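PDB 3MCW: putative hydrolase from Chromobacterium violaceum, which probably acts as a hydrolase of the isochorismatase family, its natural substrate not established. Local coordinates for residues R49-H60 with E83-Q94. Residues are numbered along the deposited sequence; the frame is centred on the assembly and turned at random. Where two conformers were deposited one is given.
Sequences RARGLPLIHIRH and EPRPGETVIAKQ. With EDO (1,2-ethanediol), chain L; EDO (1,2-ethanediol), chain K.
From His57 and Val90 to His60 and Lys93, strands 55-60 and 89-93 run parallel, inclined at 28°, joined by four N-H to O=C bonds in which His57 and Arg59 each donate N-H to one residue and accept at O from another: Thr89 O and Ile91 N for His57, Ile91 O and Lys93 N for Arg59. Strand 89-93 is the outermost of the parallel sheet on this side, and strand 14-18 flanks 55-60 on its other edge. Before strand 89-93, at the N-terminal end of the ladder, the carboxylate of Glu88 joins three parts of the contact. Arg49, reaching out extended from the end of helix 37-51, meets it side-on: NE lies 2.8 Å from Glu88 OE2 and NH2 2.9 Å from Glu88 OE1, both on syn lone pairs, the two flat groups nearly coplanar. The same NH2 bonds to Glu83 O within the guanidinium plane. His57 NE2, at 2.9 Å, and the backbone N of Arg85 reach Glu88 OE1 from opposite faces of the carboxylate, making three donors in all. Pro84 puts CG over the centre of one face of the His57 imidazole, 3.7 Å from its centroid, a CH-pi contact. Arg85 stacks on the Arg49 guanidinium with planes 16° apart. On the sheet face toward helix 104-111, Ile56 CG2 touches Ile91 CD1 at 3.9 Å, and Ile58 CG2 rests on the Lys93 chain. Lys93 turns its end at chi4 (64°) to bring NZ 3.0 Å from His60 ND1; NZ also forms a salt bridge with Asp19 and a hydrogen bond with Ser126. A lysine paired with an aspartate at the C-terminal ends of parallel strands is consistent with the active site of isochorismatase-family hydrolases. At the other end, the Arg49 guanidinium, with His57 and the Arg85 backbone N-H as further donors, would be expected to favour an ionised Glu88 carboxylate.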
loop_
_atom_site.group_PDB
_atom_site.type_symbol
_atom_site.label_atom_id
_atom_site.label_comp_id
_atom_site.label_asym_id
_atom_site.label_seq_id
_atom_site.Cartn_x
_atom_site.Cartn_y
_atom_site.Cartn_z
ATOM N N ARG A 49 10.905 8.630 24.588
ATOM C CA ARG A 49 10.981 8.175 25.970
ATOM C C ARG A 49 11.289 9.341 26.916
ATOM O O ARG A 49 10.647 9.490 27.951
ATOM C CB ARG A 49 12.037 7.083 26.119
ATOM C CG ARG A 49 11.631 5.760 25.536
ATOM C CD ARG A 49 12.804 4.815 25.519
ATOM N NE ARG A 49 12.369 3.471 25.119
ATOM C CZ ARG A 49 13.155 2.490 24.723
ATOM N NH1 ARG A 49 14.452 2.649 24.574
ATOM N NH2 ARG A 49 12.621 1.304 24.472
ATOM N N ALA A 50 12.273 10.157 26.563
ATOM C CA ALA A 50 12.693 11.264 27.415
ATOM C C ALA A 50 11.561 12.262 27.608
ATOM O O ALA A 50 11.435 12.828 28.682
ATOM C CB ALA A 50 13.932 11.929 26.826
ATOM N N ARG A 51 10.729 12.452 26.583
ATOM C CA ARG A 51 9.634 13.404 26.609
ATOM C C ARG A 51 8.337 12.783 27.118
ATOM O O ARG A 51 7.346 13.506 27.321
ATOM C CB ARG A 51 9.442 14.029 25.229
ATOM C CG ARG A 51 10.579 14.979 24.807
ATOM C CD ARG A 51 10.343 15.470 23.397
ATOM N NE ARG A 51 11.384 16.377 22.896
ATOM C CZ ARG A 51 11.521 17.647 23.230
ATOM N NH1 ARG A 51 10.696 18.224 24.101
ATOM N NH2 ARG A 51 12.518 18.373 22.701
ATOM N N GLY A 52 8.312 11.471 27.324
ATOM C CA GLY A 52 7.092 10.831 27.787
ATOM C C GLY A 52 5.958 10.849 26.780
ATOM O O GLY A 52 4.792 10.880 27.167
ATOM N N LEU A 53 6.293 10.802 25.501
ATOM C CA LEU A 53 5.303 10.841 24.430
ATOM C C LEU A 53 4.852 9.419 24.046
ATOM O O LEU A 53 5.545 8.439 24.309
ATOM C CB LEU A 53 5.915 11.571 23.232
ATOM C CG LEU A 53 6.085 13.055 23.422
ATOM C CD1 LEU A 53 6.964 13.606 22.292
ATOM C CD2 LEU A 53 4.701 13.722 23.418
ATOM N N PRO A 54 3.694 9.306 23.380
ATOM C CA PRO A 54 3.148 8.008 23.075
ATOM C C PRO A 54 4.005 7.232 22.055
ATOM O O PRO A 54 4.478 7.819 21.084
ATOM C CB PRO A 54 1.762 8.343 22.483
ATOM C CG PRO A 54 1.489 9.713 22.738
ATOM C CD PRO A 54 2.775 10.392 23.008
ATOM N N LEU A 55 4.132 5.923 22.248
ATOM C CA LEU A 55 4.932 5.121 21.349
ATOM C C LEU A 55 4.411 3.708 21.305
ATOM O O LEU A 55 3.904 3.171 22.299
ATOM C CB LEU A 55 6.427 5.248 21.576
ATOM C CG LEU A 55 6.903 4.624 22.831
ATOM C CD1 LEU A 55 7.347 3.300 22.479
ATOM C CD2 LEU A 55 8.083 5.428 23.404
ATOM N N ILE A 56 4.490 3.105 20.129
ATOM C CA ILE A 56 4.080 1.703 19.917
ATOM C C ILE A 56 5.150 1.032 19.053
ATOM O O ILE A 56 5.505 1.539 17.971
ATOM C CB ILE A 56 2.703 1.599 19.225
ATOM C CG1 ILE A 56 1.601 2.192 20.115
ATOM C CG2 ILE A 56 2.399 0.174 18.823
ATOM C CD1 ILE A 56 0.250 2.290 19.414
ATOM N N HIS A 57 5.618 -0.123 19.504
ATOM C CA HIS A 57 6.466 -1.009 18.716
ATOM C C HIS A 57 5.573 -2.006 17.990
ATOM O O HIS A 57 4.755 -2.670 18.613
ATOM C CB HIS A 57 7.422 -1.771 19.616
ATOM C CG HIS A 57 8.266 -0.959 20.511
ATOM N ND1 HIS A 57 9.499 -0.487 20.116
ATOM C CD2 HIS A 57 8.050 -0.537 21.781
ATOM C CE1 HIS A 57 10.006 0.175 21.144
ATOM N NE2 HIS A 57 9.148 0.176 22.165
ATOM N N ILE A 58 5.740 -2.135 16.669
ATOM C CA ILE A 58 5.094 -3.156 15.888
ATOM C C ILE A 58 6.094 -4.268 15.632
ATOM O O ILE A 58 7.230 -4.022 15.200
ATOM C CB ILE A 58 4.567 -2.577 14.547
ATOM C CG1 ILE A 58 3.560 -1.455 14.766
ATOM C CG2 ILE A 58 4.003 -3.705 13.657
ATOM C CD1 ILE A 58 2.324 -1.819 15.586
ATOM N N ARG A 59 5.671 -5.492 15.892
ATOM C CA ARG A 59 6.470 -6.680 15.760
ATOM C C ARG A 59 5.837 -7.610 14.729
ATOM O O ARG A 59 4.624 -7.812 14.769
ATOM C CB ARG A 59 6.506 -7.455 17.123
ATOM C CG ARG A 59 7.577 -8.477 17.244
ATOM C CD ARG A 59 7.487 -9.200 18.559
ATOM N NE ARG A 59 6.343 -10.075 18.640
ATOM C CZ ARG A 59 5.885 -10.620 19.764
ATOM N NH1 ARG A 59 6.413 -10.274 20.934
ATOM N NH2 ARG A 59 4.865 -11.450 19.718
ATOM N N HIS A 60 6.631 -8.219 13.865
ATOM C CA HIS A 60 6.113 -9.168 12.902
ATOM C C HIS A 60 6.327 -10.591 13.398
ATOM O O HIS A 60 7.435 -10.965 13.799
ATOM C CB HIS A 60 6.795 -8.993 11.534
ATOM C CG HIS A 60 6.073 -9.717 10.467
ATOM N ND1 HIS A 60 4.888 -9.247 9.939
ATOM C CD2 HIS A 60 6.323 -10.908 9.889
ATOM C CE1 HIS A 60 4.465 -10.123 9.051
ATOM N NE2 HIS A 60 5.316 -11.136 9.005
ATOM N N GLU A 83 15.179 -1.944 21.217
ATOM C CA GLU A 83 14.482 -2.948 22.012
ATOM C C GLU A 83 13.454 -2.262 22.927
ATOM O O GLU A 83 13.765 -1.274 23.599
ATOM C CB GLU A 83 15.462 -3.810 22.836
ATOM C CG GLU A 83 14.843 -4.960 23.670
ATOM C CD GLU A 83 15.856 -5.547 24.651
ATOM O OE1 GLU A 83 17.072 -5.304 24.450
ATOM O OE2 GLU A 83 15.440 -6.231 25.611
ATOM N N PRO A 84 12.231 -2.824 22.991
ATOM C CA PRO A 84 11.266 -2.271 23.935
ATOM C C PRO A 84 11.722 -2.402 25.375
ATOM O O PRO A 84 12.492 -3.284 25.725
ATOM C CB PRO A 84 10.000 -3.087 23.660
ATOM C CG PRO A 84 10.173 -3.603 22.259
ATOM C CD PRO A 84 11.642 -3.881 22.132
ATOM N N ARG A 85 11.163 -1.552 26.215
ATOM C CA ARG A 85 11.377 -1.592 27.641
ATOM C C ARG A 85 10.086 -1.844 28.387
ATOM O O ARG A 85 9.000 -1.817 27.806
ATOM C CB ARG A 85 12.037 -0.310 28.072
ATOM C CG ARG A 85 13.468 -0.275 27.627
ATOM C CD ARG A 85 14.125 1.004 27.979
ATOM N NE ARG A 85 15.482 1.061 27.433
ATOM C CZ ARG A 85 16.208 2.172 27.351
ATOM N NH1 ARG A 85 15.786 3.334 27.857
ATOM N NH2 ARG A 85 17.400 2.123 26.793
ATOM N N PRO A 86 10.196 -2.157 29.683
ATOM C CA PRO A 86 9.021 -2.601 30.410
ATOM C C PRO A 86 7.905 -1.595 30.360
ATOM O O PRO A 86 8.130 -0.383 30.528
ATOM C CB PRO A 86 9.552 -2.839 31.827
ATOM C CG PRO A 86 10.953 -3.169 31.601
ATOM C CD PRO A 86 11.418 -2.351 30.478
ATOM N N GLY A 87 6.699 -2.083 30.135
ATOM C CA GLY A 87 5.537 -1.231 30.111
ATOM C C GLY A 87 5.236 -0.603 28.770
ATOM O O GLY A 87 4.187 -0.002 28.605
ATOM N N GLU A 88 6.156 -0.678 27.820
ATOM C CA GLU A 88 5.903 -0.085 26.488
ATOM C C GLU A 88 4.999 -0.999 25.686
ATOM O O GLU A 88 5.085 -2.223 25.759
ATOM C CB GLU A 88 7.219 0.166 25.748
ATOM C CG GLU A 88 8.038 1.256 26.420
ATOM C CD GLU A 88 9.322 1.588 25.718
ATOM O OE1 GLU A 88 9.812 0.782 24.886
ATOM O OE2 GLU A 88 9.896 2.647 26.056
ATOM N N THR A 89 4.123 -0.379 24.893
ATOM C CA THR A 89 3.183 -1.106 24.059
ATOM C C THR A 89 3.877 -1.760 22.867
ATOM O O THR A 89 4.551 -1.096 22.095
ATOM C CB THR A 89 2.067 -0.211 23.565
ATOM O OG1 THR A 89 1.460 0.425 24.697
ATOM C CG2 THR A 89 1.040 -0.941 22.719
ATOM N N VAL A 90 3.677 -3.062 22.749
ATOM C CA VAL A 90 4.137 -3.855 21.606
ATOM C C VAL A 90 2.914 -4.533 21.017
ATOM O O VAL A 90 2.161 -5.181 21.758
ATOM C CB VAL A 90 5.175 -4.929 22.035
ATOM C CG1 VAL A 90 5.596 -5.778 20.838
ATOM C CG2 VAL A 90 6.387 -4.298 22.723
ATOM N N ILE A 91 2.693 -4.351 19.716
ATOM C CA ILE A 91 1.602 -4.962 18.987
ATOM C C ILE A 91 2.171 -5.874 17.935
ATOM O O ILE A 91 2.963 -5.448 17.090
ATOM C CB ILE A 91 0.657 -3.943 18.357
ATOM C CG1 ILE A 91 0.008 -3.079 19.461
ATOM C CG2 ILE A 91 -0.371 -4.587 17.464
ATOM C CD1 ILE A 91 -0.870 -1.978 18.967
ATOM N N ALA A 92 1.803 -7.148 17.986
ATOM C CA ALA A 92 2.239 -8.132 17.036
ATOM C C ALA A 92 1.278 -8.212 15.851
ATOM O O ALA A 92 0.051 -8.151 16.022
ATOM C CB ALA A 92 2.336 -9.529 17.704
ATOM N N LYS A 93 1.821 -8.385 14.667
ATOM C CA LYS A 93 1.020 -8.560 13.450
ATOM C C LYS A 93 1.505 -9.765 12.684
ATOM O O LYS A 93 2.632 -10.214 12.848
ATOM C CB LYS A 93 1.127 -7.318 12.556
ATOM C CG LYS A 93 2.485 -7.096 11.907
ATOM C CD LYS A 93 2.520 -5.770 11.114
ATOM C CE LYS A 93 3.864 -5.444 10.484
ATOM N NZ LYS A 93 4.261 -6.400 9.485
ATOM N N GLN A 94 0.655 -10.282 11.793
ATOM C CA GLN A 94 1.005 -11.433 10.960
ATOM C C GLN A 94 0.938 -11.113 9.485
ATOM O O GLN A 94 1.265 -11.971 8.696
ATOM C CB GLN A 94 0.112 -12.620 11.257
ATOM C CG GLN A 94 0.369 -13.200 12.610
ATOM C CD GLN A 94 -0.329 -14.527 12.802
ATOM O OE1 GLN A 94 -0.301 -15.426 11.938
ATOM N NE2 GLN A 94 -0.954 -14.667 13.934
HETATM C C1 EDO L . 0.879 4.179 23.715
HETATM O O1 EDO L . 1.499 2.986 23.310
HETATM C C2 EDO L . 1.552 4.588 25.003
HETATM O O2 EDO L . 2.862 5.105 24.720
HETATM C C1 EDO K . 6.657 18.108 23.937
HETATM O O1 EDO K . 6.139 19.164 24.779
HETATM C C2 EDO K . 7.256 17.041 24.794
HETATM O O2 EDO K . 8.499 17.438 25.368
HETATM O O HOH W 1 15.962 0.291 23.817
HETATM O O HOH W 2 4.558 2.409 24.841
#